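Local coordinates for protein oxalate biosynthetic component 1 (Burkholderia thailandensis, PDB 5IKY) that produces oxalate in quorum sensing-dependent oxalogenesis as a bifunctional enzyme that combines serine hydrolase activity with an additional lyase activity, at residues E215-G220 against D269-A274; Q500-R505 against H1016-Q1021; A307-S312 against T520-L525; P694-S699 against N703-G708. One frame throughout, in Å; residues are numbered along the deposited sequence.

In the fold
Contact 1 is the hub. Its centre lies about 12 Å from those of contacts 2 and 4 and about 14 Å from that of contact 3, and it touches all three; contacts 2 and 3 are farthest apart, about 23 Å between centres. Contact 1 and the strand side of contact 3 belong to the TIM barrel; helix 518-524 follows its last strand and packs against it. Along the chain contact 1 closes first, contacts 2 and 3 interlock, and contact 4 nests inside contact 2. Contact 2 links helix 497-510 directly to helix 1015-1025 of the C-terminal hydrolase region, and contact 4, a cap-region hairpin, touches both sides through its neighbours.

Contact 1 of 4, residues E215-G220 against D269-A274; sequences EALREG and DLEPSA
On the outside of the TIM barrel, at the C-terminal ends of helices 206-218 and 257-270, Leu217 reaches across to Glu271 and Ala274. Both helices lead into barrel strands, 223-226 and 275-278. The backbones stay well apart, Leu217 CA to Ala274 CA being 7.4 Å, and the leucine fork bridges the difference. Its CD1 methyl touches both partners, 3.6 Å from Glu271 CG and 3.7 Å from Ala274 CB. Across the contact Leu217 CD2 meets that same alanine methyl, CD2 to Ala274 CB measuring 3.7 Å. The bend at chi2 (-76°) lays the glutamate chain, from CB to OE1, along the leucine. It slides past in the opposite direction, and Glu271 OE1 ends 3.8 Å from Leu217 CD1. The charge itself is met elsewhere: OE2 forms a salt bridge with Arg214, one turn back on the leucine's helix. Ala274 is placed by a type I turn running from Glu271, with Ala274 N bonded to Glu271 O at 3.2 Å. Between the two segments the interaction is therefore van der Waals packing, of the leucine methyls on the alanine methyl and on the glutamate chain, including one side of its carboxylate. No polar bond is made between them, while the same carboxylate ties the end of helix 257-270 ionically to helix 206-218.

Contact 2 of 4, residues Q500-R505 against H1016-Q1021; sequences QVRWLR and HADVLQ
Arg502 holds CG trans to its backbone N (chi1 -179°) and stays stretched out through NE, which carries its guanidinium straight off helix 497-510 to Asp1018. The aspartate leaves helix 1015-1025 with CG beside its own backbone N and arrives from the opposite direction. This is an interdomain salt bridge: helix 497-510 packs on strand 471-474 of the TIM barrel, and helix 1015-1025 belongs to the C-terminal alpha/beta-hydrolase region. The helices do not pack here, for the nearest CA atoms, those of Arg502 and Asp1018, are 11.1 Å apart, and these two side chains make the whole contact. The grip is end-on and two-pronged, one nitrogen for each oxygen. Guanidinium and carboxylate are not coplanar, being turned 41° from each other. Glu219 OE1 lies near Arg502 NH1 as a long, weak ion pair and forms a stronger salt bridge with Arg505 NH2, so acidic groups flank the arginines and would probably favour their charge. Arg502 NH1 meets Asp1018 OD1 on its syn side at 3.2 Å. Arg502 NH2 reaches Asp1018 OD2, also at 3.2 Å, nearly straight at 169°, with OD2 in the guanidinium plane but NH2 above the carboxylate plane.

Contact 3 of 4, residues A307-S312 against T520-L525; sequences APDVAS and TLRDEL
Arg522 of helix 518-524 points its guanidinium at Asp309, just ahead of TIM-barrel strand 310-313, and this buried pair is the whole contact between the segments. The helix comes after the last strands of the barrel and lies against strand 275-278. At its start Thr520 is held by Asp517 through OG1. Leu521 follows, packing on Ile275. Then comes Arg522, whose chain bends at chi3 (85°) and so brings the guanidinium across the aspartate at about a right angle, with the two flat groups 77° apart. The pair is a salt bridge between Asp309 OD1 and Arg522 NH2, but these two atoms are modelled too close together and their exact positions are doubtful. The arginine has other acceptors: NE bonds to Met527 O and NH1 to Ser273 O, the latter tying it to the turn before strand 275-278. Asp523 pairs with Arg536. Past Glu524, Leu525 N still bonds back to Leu521 O at 2.9 Å, and Leu525 O accepts from Arg346. The aspartate is held on the strand side as well, where its OD2 accepts a hydrogen bond from the backbone N of Leu276.

Contact 4 of 4, residues P694-S699 against N703-G708; sequences PCRYNS and NVVNLG
Val705 N bonds to Arg696 O at 2.8 Å, the shortest link in a small antiparallel beta hairpin of the cap region. The return bond, Arg696 N to Val705 O at 3.0 Å, is bent to 123° and weak. On one flank Cys695 N reaches Asn706 O at 3.1 Å; on the other Asn698 N meets Asn703 O at 3.2 Å. Near the loop Asn698 also uses its side chain: with CG tucked between backbone N and carbonyl carbon (chi1 59°), OD1 turns back to accept from Asn703 N at 2.9 Å, the donor lying above the amide plane, and it takes a second bond from Ser702 N. Its ND2 donates to Leu270 O of the barrel.

Arg696 and Val705 share one face of the ribbon. The guanidinium lies flat over Val705 CG2, which stands 3.9 Å from its plane, while NH1 pairs with Asp531. Asn706 ND2, close beside the guanidinium, donates to that same carboxylate. Tyr697 and Val704 occupy the other face, both against helix 998-1002. Beside them Cys695 SG touches Leu707 CD2 at 3.9 Å, and both side chains reach Leu1001. The hairpin thus turns a polar, acid-bridged side to helix 530-541 and a largely apolar side to the C-terminal hydrolase region, joining the two.

Contact 1 of 4, residues E215-G220 against D269-A274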
loop_
_atom_site.group_PDB
_atom_site.type_symbol
_atom_site.label_atom_id
_atom_site.label_comp_id
_atom_site.label_asym_id
_atom_site.label_seq_id
_atom_site.Cartn_x
_atom_site.Cartn_y
_atom_site.Cartn_z
ATOM N N GLU A 215 -7.036 5.042 0.120
ATOM C CA GLU A 215 -6.466 6.078 0.977
ATOM C C GLU A 215 -6.457 5.633 2.433
ATOM O O GLU A 215 -5.489 5.853 3.159
ATOM C CB GLU A 215 -7.248 7.382 0.837
ATOM C CG GLU A 215 -7.236 7.979 -0.559
ATOM C CD GLU A 215 -8.268 9.079 -0.726
ATOM O OE1 GLU A 215 -8.903 9.458 0.281
ATOM O OE2 GLU A 215 -8.446 9.560 -1.866
ATOM N N ALA A 216 -7.546 4.999 2.850
ATOM C CA ALA A 216 -7.685 4.522 4.216
ATOM C C ALA A 216 -6.683 3.413 4.520
ATOM O O ALA A 216 -6.092 3.375 5.599
ATOM C CB ALA A 216 -9.102 4.038 4.459
ATOM N N LEU A 217 -6.493 2.516 3.557
ATOM C CA LEU A 217 -5.606 1.371 3.737
ATOM C C LEU A 217 -4.133 1.776 3.841
ATOM O O LEU A 217 -3.389 1.214 4.647
ATOM C CB LEU A 217 -5.798 0.373 2.591
ATOM C CG LEU A 217 -7.119 -0.399 2.646
ATOM C CD1 LEU A 217 -7.490 -0.959 1.281
ATOM C CD2 LEU A 217 -7.034 -1.515 3.678
ATOM N N ARG A 218 -3.710 2.750 3.039
ATOM C CA ARG A 218 -2.310 3.161 3.060
ATOM C C ARG A 218 -1.994 3.982 4.307
ATOM O O ARG A 218 -0.829 4.158 4.663
ATOM C CB ARG A 218 -1.943 3.945 1.795
ATOM C CG ARG A 218 -2.581 5.315 1.655
ATOM C CD ARG A 218 -2.051 6.011 0.403
ATOM N NE ARG A 218 -2.558 7.372 0.238
ATOM C CZ ARG A 218 -3.332 7.764 -0.770
ATOM N NH1 ARG A 218 -3.744 9.022 -0.841
ATOM N NH2 ARG A 218 -3.693 6.900 -1.708
ATOM N N GLU A 219 -3.033 4.470 4.977
ATOM C CA GLU A 219 -2.847 5.209 6.221
ATOM C C GLU A 219 -2.844 4.290 7.440
ATOM O O GLU A 219 -2.580 4.736 8.555
ATOM C CB GLU A 219 -3.925 6.283 6.386
ATOM C CG GLU A 219 -3.790 7.465 5.425
ATOM C CD GLU A 219 -2.587 8.354 5.723
ATOM O OE1 GLU A 219 -1.893 8.120 6.736
ATOM O OE2 GLU A 219 -2.339 9.294 4.937
ATOM N N GLY A 220 -3.145 3.011 7.233
ATOM C CA GLY A 220 -3.030 2.040 8.305
ATOM C C GLY A 220 -4.246 1.179 8.595
ATOM O O GLY A 220 -4.176 0.289 9.436
ATOM N N ASP A 269 -7.584 -6.629 -6.749
ATOM C CA ASP A 269 -6.395 -6.440 -7.579
ATOM C C ASP A 269 -5.394 -5.470 -6.957
ATOM O O ASP A 269 -4.193 -5.743 -6.916
ATOM C CB ASP A 269 -6.784 -5.934 -8.970
ATOM C CG ASP A 269 -7.044 -7.057 -9.954
ATOM O OD1 ASP A 269 -6.426 -8.133 -9.812
ATOM O OD2 ASP A 269 -7.854 -6.854 -10.885
ATOM N N LEU A 270 -5.894 -4.333 -6.483
ATOM C CA LEU A 270 -5.040 -3.262 -5.980
ATOM C C LEU A 270 -4.699 -3.422 -4.500
ATOM O O LEU A 270 -3.650 -2.961 -4.044
ATOM C CB LEU A 270 -5.714 -1.908 -6.212
ATOM C CG LEU A 270 -5.907 -1.470 -7.667
ATOM C CD1 LEU A 270 -6.724 -0.191 -7.739
ATOM C CD2 LEU A 270 -4.563 -1.270 -8.333
ATOM N N GLU A 271 -5.591 -4.064 -3.751
ATOM C CA GLU A 271 -5.405 -4.241 -2.312
ATOM C C GLU A 271 -5.722 -5.676 -1.879
ATOM O O GLU A 271 -6.696 -5.903 -1.164
ATOM C CB GLU A 271 -6.287 -3.257 -1.539
ATOM C CG GLU A 271 -6.125 -1.796 -1.952
ATOM C CD GLU A 271 -4.846 -1.171 -1.422
ATOM O OE1 GLU A 271 -4.235 -1.744 -0.494
ATOM O OE2 GLU A 271 -4.452 -0.104 -1.935
ATOM N N PRO A 272 -4.887 -6.641 -2.299
ATOM C CA PRO A 272 -5.154 -8.079 -2.137
ATOM C C PRO A 272 -5.326 -8.543 -0.689
ATOM O O PRO A 272 -6.069 -9.495 -0.443
ATOM C CB PRO A 272 -3.913 -8.740 -2.753
ATOM C CG PRO A 272 -3.301 -7.699 -3.623
ATOM C CD PRO A 272 -3.586 -6.397 -2.948
ATOM N N SER A 273 -4.649 -7.893 0.252
ATOM C CA SER A 273 -4.675 -8.340 1.643
ATOM C C SER A 273 -5.752 -7.645 2.470
ATOM O O SER A 273 -6.091 -8.098 3.564
ATOM C CB SER A 273 -3.307 -8.125 2.293
ATOM O OG SER A 273 -2.314 -8.906 1.648
ATOM N N ALA A 274 -6.287 -6.548 1.944
ATOM C CA ALA A 274 -7.298 -5.771 2.651
ATOM C C ALA A 274 -8.501 -6.629 3.016
ATOM O O ALA A 274 -9.068 -7.310 2.164
ATOM C CB ALA A 274 -7.737 -4.579 1.808
#

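Contact 2 of 4, residues Q500-R505 against H1016-Q1021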
loop_
_atom_site.group_PDB
_atom_site.type_symbol
_atom_site.label_atom_id
_atom_site.label_comp_id
_atom_site.label_asym_id
_atom_site.label_seq_id
_atom_site.Cartn_x
_atom_site.Cartn_y
_atom_site.Cartn_z
ATOM N N GLN A 500 -8.969 10.714 8.590
ATOM C CA GLN A 500 -9.320 10.324 9.951
ATOM C C GLN A 500 -8.503 9.133 10.447
ATOM O O GLN A 500 -8.184 9.046 11.633
ATOM C CB GLN A 500 -10.813 10.008 10.035
ATOM C CG GLN A 500 -11.704 11.232 9.902
ATOM C CD GLN A 500 -13.133 10.871 9.562
ATOM O OE1 GLN A 500 -13.392 9.819 8.982
ATOM N NE2 GLN A 500 -14.070 11.743 9.921
ATOM N N VAL A 501 -8.170 8.215 9.543
ATOM C CA VAL A 501 -7.315 7.086 9.891
ATOM C C VAL A 501 -5.926 7.590 10.271
ATOM O O VAL A 501 -5.303 7.089 11.207
ATOM C CB VAL A 501 -7.205 6.073 8.734
ATOM C CG1 VAL A 501 -6.207 4.981 9.073
ATOM C CG2 VAL A 501 -8.566 5.467 8.433
ATOM N N ARG A 502 -5.456 8.597 9.542
ATOM C CA ARG A 502 -4.168 9.212 9.827
ATOM C C ARG A 502 -4.167 9.834 11.217
ATOM O O ARG A 502 -3.220 9.668 11.986
ATOM C CB ARG A 502 -3.831 10.271 8.777
ATOM C CG ARG A 502 -2.486 10.941 8.992
ATOM C CD ARG A 502 -2.220 12.000 7.937
ATOM N NE ARG A 502 -0.878 12.560 8.063
ATOM C CZ ARG A 502 0.203 12.036 7.495
ATOM N NH1 ARG A 502 0.101 10.935 6.762
ATOM N NH2 ARG A 502 1.387 12.609 7.662
ATOM N N TRP A 503 -5.241 10.549 11.532
ATOM C CA TRP A 503 -5.398 11.158 12.844
ATOM C C TRP A 503 -5.401 10.099 13.946
ATOM O O TRP A 503 -4.733 10.256 14.968
ATOM C CB TRP A 503 -6.686 11.983 12.899
ATOM C CG TRP A 503 -7.101 12.347 14.290
ATOM C CD1 TRP A 503 -6.668 13.415 15.023
ATOM C CD2 TRP A 503 -8.026 11.638 15.122
ATOM N NE1 TRP A 503 -7.269 13.417 16.258
ATOM C CE2 TRP A 503 -8.106 12.335 16.345
ATOM C CE3 TRP A 503 -8.795 10.483 14.952
ATOM C CZ2 TRP A 503 -8.927 11.915 17.391
ATOM C CZ3 TRP A 503 -9.610 10.066 15.992
ATOM C CH2 TRP A 503 -9.669 10.781 17.195
ATOM N N LEU A 504 -6.150 9.023 13.728
ATOM C CA LEU A 504 -6.240 7.938 14.700
ATOM C C LEU A 504 -4.897 7.242 14.891
ATOM O O LEU A 504 -4.511 6.917 16.015
ATOM C CB LEU A 504 -7.299 6.921 14.269
ATOM C CG LEU A 504 -7.475 5.691 15.164
ATOM C CD1 LEU A 504 -7.783 6.104 16.593
ATOM C CD2 LEU A 504 -8.565 4.780 14.624
ATOM N N ARG A 505 -4.187 7.016 13.788
ATOM C CA ARG A 505 -2.888 6.354 13.835
ATOM C C ARG A 505 -1.859 7.167 14.617
ATOM O O ARG A 505 -1.152 6.623 15.462
ATOM C CB ARG A 505 -2.365 6.085 12.421
ATOM C CG ARG A 505 -0.932 5.573 12.392
ATOM C CD ARG A 505 -0.506 5.135 11.000
ATOM N NE ARG A 505 -0.696 6.179 9.998
ATOM C CZ ARG A 505 0.174 7.155 9.760
ATOM N NH1 ARG A 505 1.298 7.228 10.458
ATOM N NH2 ARG A 505 -0.082 8.061 8.827
ATOM N N HIS A 1016 8.341 7.833 5.667
ATOM C CA HIS A 1016 8.843 7.254 4.423
ATOM C C HIS A 1016 7.694 6.875 3.497
ATOM O O HIS A 1016 7.807 6.984 2.276
ATOM C CB HIS A 1016 9.715 6.034 4.714
ATOM C CG HIS A 1016 10.968 6.353 5.465
ATOM N ND1 HIS A 1016 11.661 5.410 6.191
ATOM C CD2 HIS A 1016 11.657 7.511 5.598
ATOM C CE1 HIS A 1016 12.721 5.972 6.742
ATOM N NE2 HIS A 1016 12.742 7.247 6.398
ATOM N N ALA A 1017 6.584 6.440 4.088
ATOM C CA ALA A 1017 5.399 6.079 3.320
ATOM C C ALA A 1017 4.764 7.315 2.689
ATOM O O ALA A 1017 4.129 7.228 1.638
ATOM C CB ALA A 1017 4.390 5.351 4.204
ATOM N N ASP A 1018 4.940 8.466 3.336
ATOM C CA ASP A 1018 4.422 9.728 2.815
ATOM C C ASP A 1018 5.192 10.160 1.576
ATOM O O ASP A 1018 4.599 10.558 0.571
ATOM C CB ASP A 1018 4.490 10.826 3.877
ATOM C CG ASP A 1018 3.457 10.646 4.971
ATOM O OD1 ASP A 1018 2.380 10.080 4.688
ATOM O OD2 ASP A 1018 3.720 11.079 6.113
ATOM N N VAL A 1019 6.518 10.086 1.660
ATOM C CA VAL A 1019 7.385 10.443 0.546
ATOM C C VAL A 1019 7.081 9.577 -0.673
ATOM O O VAL A 1019 7.025 10.070 -1.800
ATOM C CB VAL A 1019 8.872 10.294 0.922
ATOM C CG1 VAL A 1019 9.760 10.733 -0.232
ATOM C CG2 VAL A 1019 9.187 11.096 2.179
ATOM N N LEU A 1020 6.868 8.287 -0.431
ATOM C CA LEU A 1020 6.593 7.329 -1.496
ATOM C C LEU A 1020 5.336 7.694 -2.284
ATOM O O LEU A 1020 5.344 7.690 -3.513
ATOM C CB LEU A 1020 6.465 5.916 -0.914
ATOM C CG LEU A 1020 6.255 4.751 -1.884
ATOM C CD1 LEU A 1020 7.034 3.530 -1.422
ATOM C CD2 LEU A 1020 4.778 4.413 -2.009
ATOM N N GLN A 1021 4.258 8.010 -1.571
ATOM C CA GLN A 1021 2.986 8.333 -2.214
ATOM C C GLN A 1021 3.017 9.688 -2.916
ATOM O O GLN A 1021 2.267 9.916 -3.866
ATOM C CB GLN A 1021 1.847 8.307 -1.198
ATOM C CG GLN A 1021 0.820 7.215 -1.462
ATOM C CD GLN A 1021 -0.055 7.510 -2.669
ATOM O OE1 GLN A 1021 -0.247 8.669 -3.043
ATOM N NE2 GLN A 1021 -0.572 6.458 -3.298
#

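Contact 3 of 4, residues A307-S312 against T520-L525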
loop_
_atom_site.group_PDB
_atom_site.type_symbol
_atom_site.label_atom_id
_atom_site.label_comp_id
_atom_site.label_asym_id
_atom_site.label_seq_id
_atom_site.Cartn_x
_atom_site.Cartn_y
_atom_site.Cartn_z
ATOM N N ALA A 307 -14.375 -14.172 -2.132
ATOM C CA ALA A 307 -15.570 -13.590 -1.541
ATOM C C ALA A 307 -15.178 -12.503 -0.553
ATOM O O ALA A 307 -14.020 -12.434 -0.139
ATOM C CB ALA A 307 -16.396 -14.667 -0.853
ATOM N N PRO A 308 -16.131 -11.631 -0.187
ATOM C CA PRO A 308 -15.832 -10.719 0.919
ATOM C C PRO A 308 -15.598 -11.519 2.189
ATOM O O PRO A 308 -16.161 -12.601 2.341
ATOM C CB PRO A 308 -17.087 -9.844 1.021
ATOM C CG PRO A 308 -18.150 -10.583 0.264
ATOM C CD PRO A 308 -17.442 -11.356 -0.798
ATOM N N ASP A 309 -14.762 -11.006 3.079
ATOM C CA ASP A 309 -14.377 -11.756 4.261
ATOM C C ASP A 309 -15.412 -11.617 5.366
ATOM O O ASP A 309 -15.649 -12.548 6.132
ATOM C CB ASP A 309 -13.009 -11.291 4.750
ATOM C CG ASP A 309 -11.967 -11.317 3.652
ATOM O OD1 ASP A 309 -11.396 -12.401 3.405
ATOM O OD2 ASP A 309 -11.722 -10.253 3.034
ATOM N N VAL A 310 -16.033 -10.447 5.444
ATOM C CA VAL A 310 -16.947 -10.145 6.535
ATOM C C VAL A 310 -18.210 -9.460 6.020
ATOM O O VAL A 310 -18.152 -8.680 5.073
ATOM C CB VAL A 310 -16.258 -9.252 7.596
ATOM C CG1 VAL A 310 -17.222 -8.877 8.696
ATOM C CG2 VAL A 310 -15.039 -9.958 8.184
ATOM N N ALA A 311 -19.352 -9.771 6.631
ATOM C CA ALA A 311 -20.601 -9.082 6.322
ATOM C C ALA A 311 -21.373 -8.744 7.601
ATOM O O ALA A 311 -21.328 -9.487 8.582
ATOM C CB ALA A 311 -21.458 -9.926 5.389
ATOM N N SER A 312 -22.080 -7.619 7.579
ATOM C CA SER A 312 -22.841 -7.158 8.735
ATOM C C SER A 312 -23.940 -8.138 9.125
ATOM O O SER A 312 -24.567 -8.769 8.274
ATOM C CB SER A 312 -23.448 -5.780 8.456
ATOM O OG SER A 312 -22.442 -4.787 8.442
ATOM N N THR A 520 -1.420 -9.288 8.847
ATOM C CA THR A 520 -1.290 -9.818 10.198
ATOM C C THR A 520 -2.657 -10.169 10.777
ATOM O O THR A 520 -2.818 -11.197 11.439
ATOM C CB THR A 520 -0.579 -8.813 11.125
ATOM O OG1 THR A 520 0.693 -8.464 10.566
ATOM C CG2 THR A 520 -0.383 -9.397 12.517
ATOM N N LEU A 521 -3.643 -9.318 10.513
ATOM C CA LEU A 521 -4.979 -9.506 11.064
ATOM C C LEU A 521 -5.655 -10.737 10.473
ATOM O O LEU A 521 -6.371 -11.454 11.175
ATOM C CB LEU A 521 -5.841 -8.263 10.827
ATOM C CG LEU A 521 -7.196 -8.266 11.540
ATOM C CD1 LEU A 521 -7.015 -8.533 13.025
ATOM C CD2 LEU A 521 -7.916 -6.951 11.327
ATOM N N ARG A 522 -5.422 -10.984 9.187
ATOM C CA ARG A 522 -5.990 -12.159 8.533
ATOM C C ARG A 522 -5.508 -13.440 9.210
ATOM O O ARG A 522 -6.230 -14.436 9.247
ATOM C CB ARG A 522 -5.644 -12.180 7.039
ATOM C CG ARG A 522 -6.207 -11.002 6.264
ATOM C CD ARG A 522 -6.028 -11.170 4.766
ATOM N NE ARG A 522 -7.109 -11.962 4.196
ATOM C CZ ARG A 522 -8.127 -11.455 3.514
ATOM N NH1 ARG A 522 -8.195 -10.150 3.284
ATOM N NH2 ARG A 522 -9.065 -12.260 3.038
ATOM N N ASP A 523 -4.294 -13.408 9.754
ATOM C CA ASP A 523 -3.782 -14.539 10.524
ATOM C C ASP A 523 -4.496 -14.646 11.868
ATOM O O ASP A 523 -4.881 -15.737 12.285
ATOM C CB ASP A 523 -2.272 -14.421 10.744
ATOM C CG ASP A 523 -1.475 -14.613 9.464
ATOM O OD1 ASP A 523 -2.058 -15.062 8.454
ATOM O OD2 ASP A 523 -0.258 -14.330 9.477
ATOM N N GLU A 524 -4.673 -13.511 12.536
ATOM C CA GLU A 524 -5.328 -13.481 13.842
ATOM C C GLU A 524 -6.788 -13.926 13.778
ATOM O O GLU A 524 -7.316 -14.473 14.745
ATOM C CB GLU A 524 -5.255 -12.076 14.446
ATOM C CG GLU A 524 -3.928 -11.731 15.098
ATOM C CD GLU A 524 -3.956 -10.373 15.777
ATOM O OE1 GLU A 524 -4.996 -10.032 16.379
ATOM O OE2 GLU A 524 -2.938 -9.650 15.715
ATOM N N LEU A 525 -7.438 -13.686 12.645
ATOM C CA LEU A 525 -8.860 -13.982 12.505
ATOM C C LEU A 525 -9.098 -15.285 11.752
ATOM O O LEU A 525 -10.238 -15.727 11.605
ATOM C CB LEU A 525 -9.578 -12.832 11.789
ATOM C CG LEU A 525 -9.427 -11.433 12.392
ATOM C CD1 LEU A 525 -10.220 -10.404 11.593
ATOM C CD2 LEU A 525 -9.856 -11.426 13.851
#

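Contact 4 of 4, residues P694-S699 against N703-G708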
loop_
_atom_site.group_PDB
_atom_site.type_symbol
_atom_site.label_atom_id
_atom_site.label_comp_id
_atom_site.label_asym_id
_atom_site.label_seq_id
_atom_site.Cartn_x
_atom_site.Cartn_y
_atom_site.Cartn_z
ATOM N N PRO A 694 5.753 -15.015 -2.281
ATOM C CA PRO A 694 6.195 -13.970 -1.349
ATOM C C PRO A 694 6.586 -12.683 -2.064
ATOM O O PRO A 694 7.153 -12.743 -3.154
ATOM C CB PRO A 694 7.421 -14.593 -0.664
ATOM C CG PRO A 694 7.343 -16.050 -0.957
ATOM C CD PRO A 694 6.688 -16.153 -2.292
ATOM N N CYS A 695 6.272 -11.545 -1.453
ATOM C CA CYS A 695 6.676 -10.233 -1.956
ATOM C C CYS A 695 6.201 -9.979 -3.387
ATOM O O CYS A 695 6.983 -9.618 -4.265
ATOM C CB CYS A 695 8.193 -10.087 -1.863
ATOM S SG CYS A 695 8.828 -10.351 -0.194
ATOM N N ARG A 696 4.904 -10.171 -3.601
ATOM C CA ARG A 696 4.256 -9.913 -4.880
ATOM C C ARG A 696 4.029 -8.419 -5.107
ATOM O O ARG A 696 3.993 -7.635 -4.157
ATOM C CB ARG A 696 2.909 -10.636 -4.940
ATOM C CG ARG A 696 2.874 -11.920 -5.732
ATOM C CD ARG A 696 1.468 -12.506 -5.678
ATOM N NE ARG A 696 0.452 -11.493 -5.958
ATOM C CZ ARG A 696 -0.645 -11.303 -5.227
ATOM N NH1 ARG A 696 -0.881 -12.061 -4.166
ATOM N NH2 ARG A 696 -1.510 -10.354 -5.561
ATOM N N TYR A 697 3.865 -8.031 -6.368
ATOM C CA TYR A 697 3.332 -6.714 -6.691
ATOM C C TYR A 697 1.815 -6.797 -6.722
ATOM O O TYR A 697 1.253 -7.861 -6.984
ATOM C CB TYR A 697 3.838 -6.212 -8.047
ATOM C CG TYR A 697 5.254 -5.690 -8.056
ATOM C CD1 TYR A 697 5.592 -4.525 -7.379
ATOM C CD2 TYR A 697 6.248 -6.345 -8.771
ATOM C CE1 TYR A 697 6.888 -4.041 -7.395
ATOM C CE2 TYR A 697 7.543 -5.869 -8.794
ATOM C CZ TYR A 697 7.859 -4.719 -8.105
ATOM O OH TYR A 697 9.152 -4.249 -8.132
ATOM N N ASN A 698 1.147 -5.679 -6.464
ATOM C CA ASN A 698 -0.276 -5.593 -6.749
ATOM C C ASN A 698 -0.449 -5.342 -8.248
ATOM O O ASN A 698 0.539 -5.216 -8.972
ATOM C CB ASN A 698 -0.949 -4.505 -5.910
ATOM C CG ASN A 698 -0.349 -3.134 -6.135
ATOM O OD1 ASN A 698 0.737 -2.999 -6.700
ATOM N ND2 ASN A 698 -1.051 -2.105 -5.676
ATOM N N SER A 699 -1.693 -5.271 -8.709
ATOM C CA SER A 699 -1.990 -5.302 -10.140
ATOM C C SER A 699 -1.304 -4.215 -10.976
ATOM O O SER A 699 -0.941 -4.462 -12.125
ATOM C CB SER A 699 -3.504 -5.226 -10.349
ATOM O OG SER A 699 -4.056 -4.098 -9.694
ATOM N N ASN A 703 2.223 -1.194 -4.994
ATOM C CA ASN A 703 2.535 -1.684 -3.661
ATOM C C ASN A 703 3.107 -3.098 -3.693
ATOM O O ASN A 703 3.024 -3.789 -4.710
ATOM C CB ASN A 703 1.276 -1.641 -2.790
ATOM C CG ASN A 703 1.584 -1.670 -1.306
ATOM O OD1 ASN A 703 2.662 -1.261 -0.872
ATOM N ND2 ASN A 703 0.634 -2.161 -0.516
ATOM N N VAL A 704 3.694 -3.515 -2.576
ATOM C CA VAL A 704 4.215 -4.868 -2.437
ATOM C C VAL A 704 3.424 -5.614 -1.369
ATOM O O VAL A 704 3.237 -5.111 -0.262
ATOM C CB VAL A 704 5.712 -4.864 -2.071
ATOM C CG1 VAL A 704 6.266 -6.278 -2.092
ATOM C CG2 VAL A 704 6.490 -3.976 -3.032
ATOM N N VAL A 705 2.957 -6.814 -1.705
ATOM C CA VAL A 705 2.125 -7.592 -0.793
ATOM C C VAL A 705 2.798 -8.904 -0.396
ATOM O O VAL A 705 3.852 -9.251 -0.926
ATOM C CB VAL A 705 0.748 -7.894 -1.416
ATOM C CG1 VAL A 705 0.137 -6.624 -1.987
ATOM C CG2 VAL A 705 0.874 -8.949 -2.497
ATOM N N ASN A 706 2.173 -9.621 0.538
ATOM C CA ASN A 706 2.690 -10.885 1.069
ATOM C C ASN A 706 4.090 -10.742 1.656
ATOM O O ASN A 706 4.975 -11.557 1.393
ATOM C CB ASN A 706 2.686 -11.971 -0.010
ATOM C CG ASN A 706 1.288 -12.316 -0.486
ATOM O OD1 ASN A 706 0.305 -12.080 0.219
ATOM N ND2 ASN A 706 1.191 -12.888 -1.685
ATOM N N LEU A 707 4.276 -9.700 2.461
ATOM C CA LEU A 707 5.558 -9.430 3.099
ATOM C C LEU A 707 5.729 -10.233 4.383
ATOM O O LEU A 707 6.836 -10.352 4.908
ATOM C CB LEU A 707 5.695 -7.938 3.399
ATOM C CG LEU A 707 5.665 -7.015 2.184
ATOM C CD1 LEU A 707 5.674 -5.558 2.618
ATOM C CD2 LEU A 707 6.848 -7.318 1.287
ATOM N N GLY A 708 4.627 -10.780 4.883
ATOM C CA GLY A 708 4.637 -11.507 6.139
ATOM C C GLY A 708 5.345 -12.846 6.071
ATOM O O GLY A 708 5.939 -13.288 7.055
#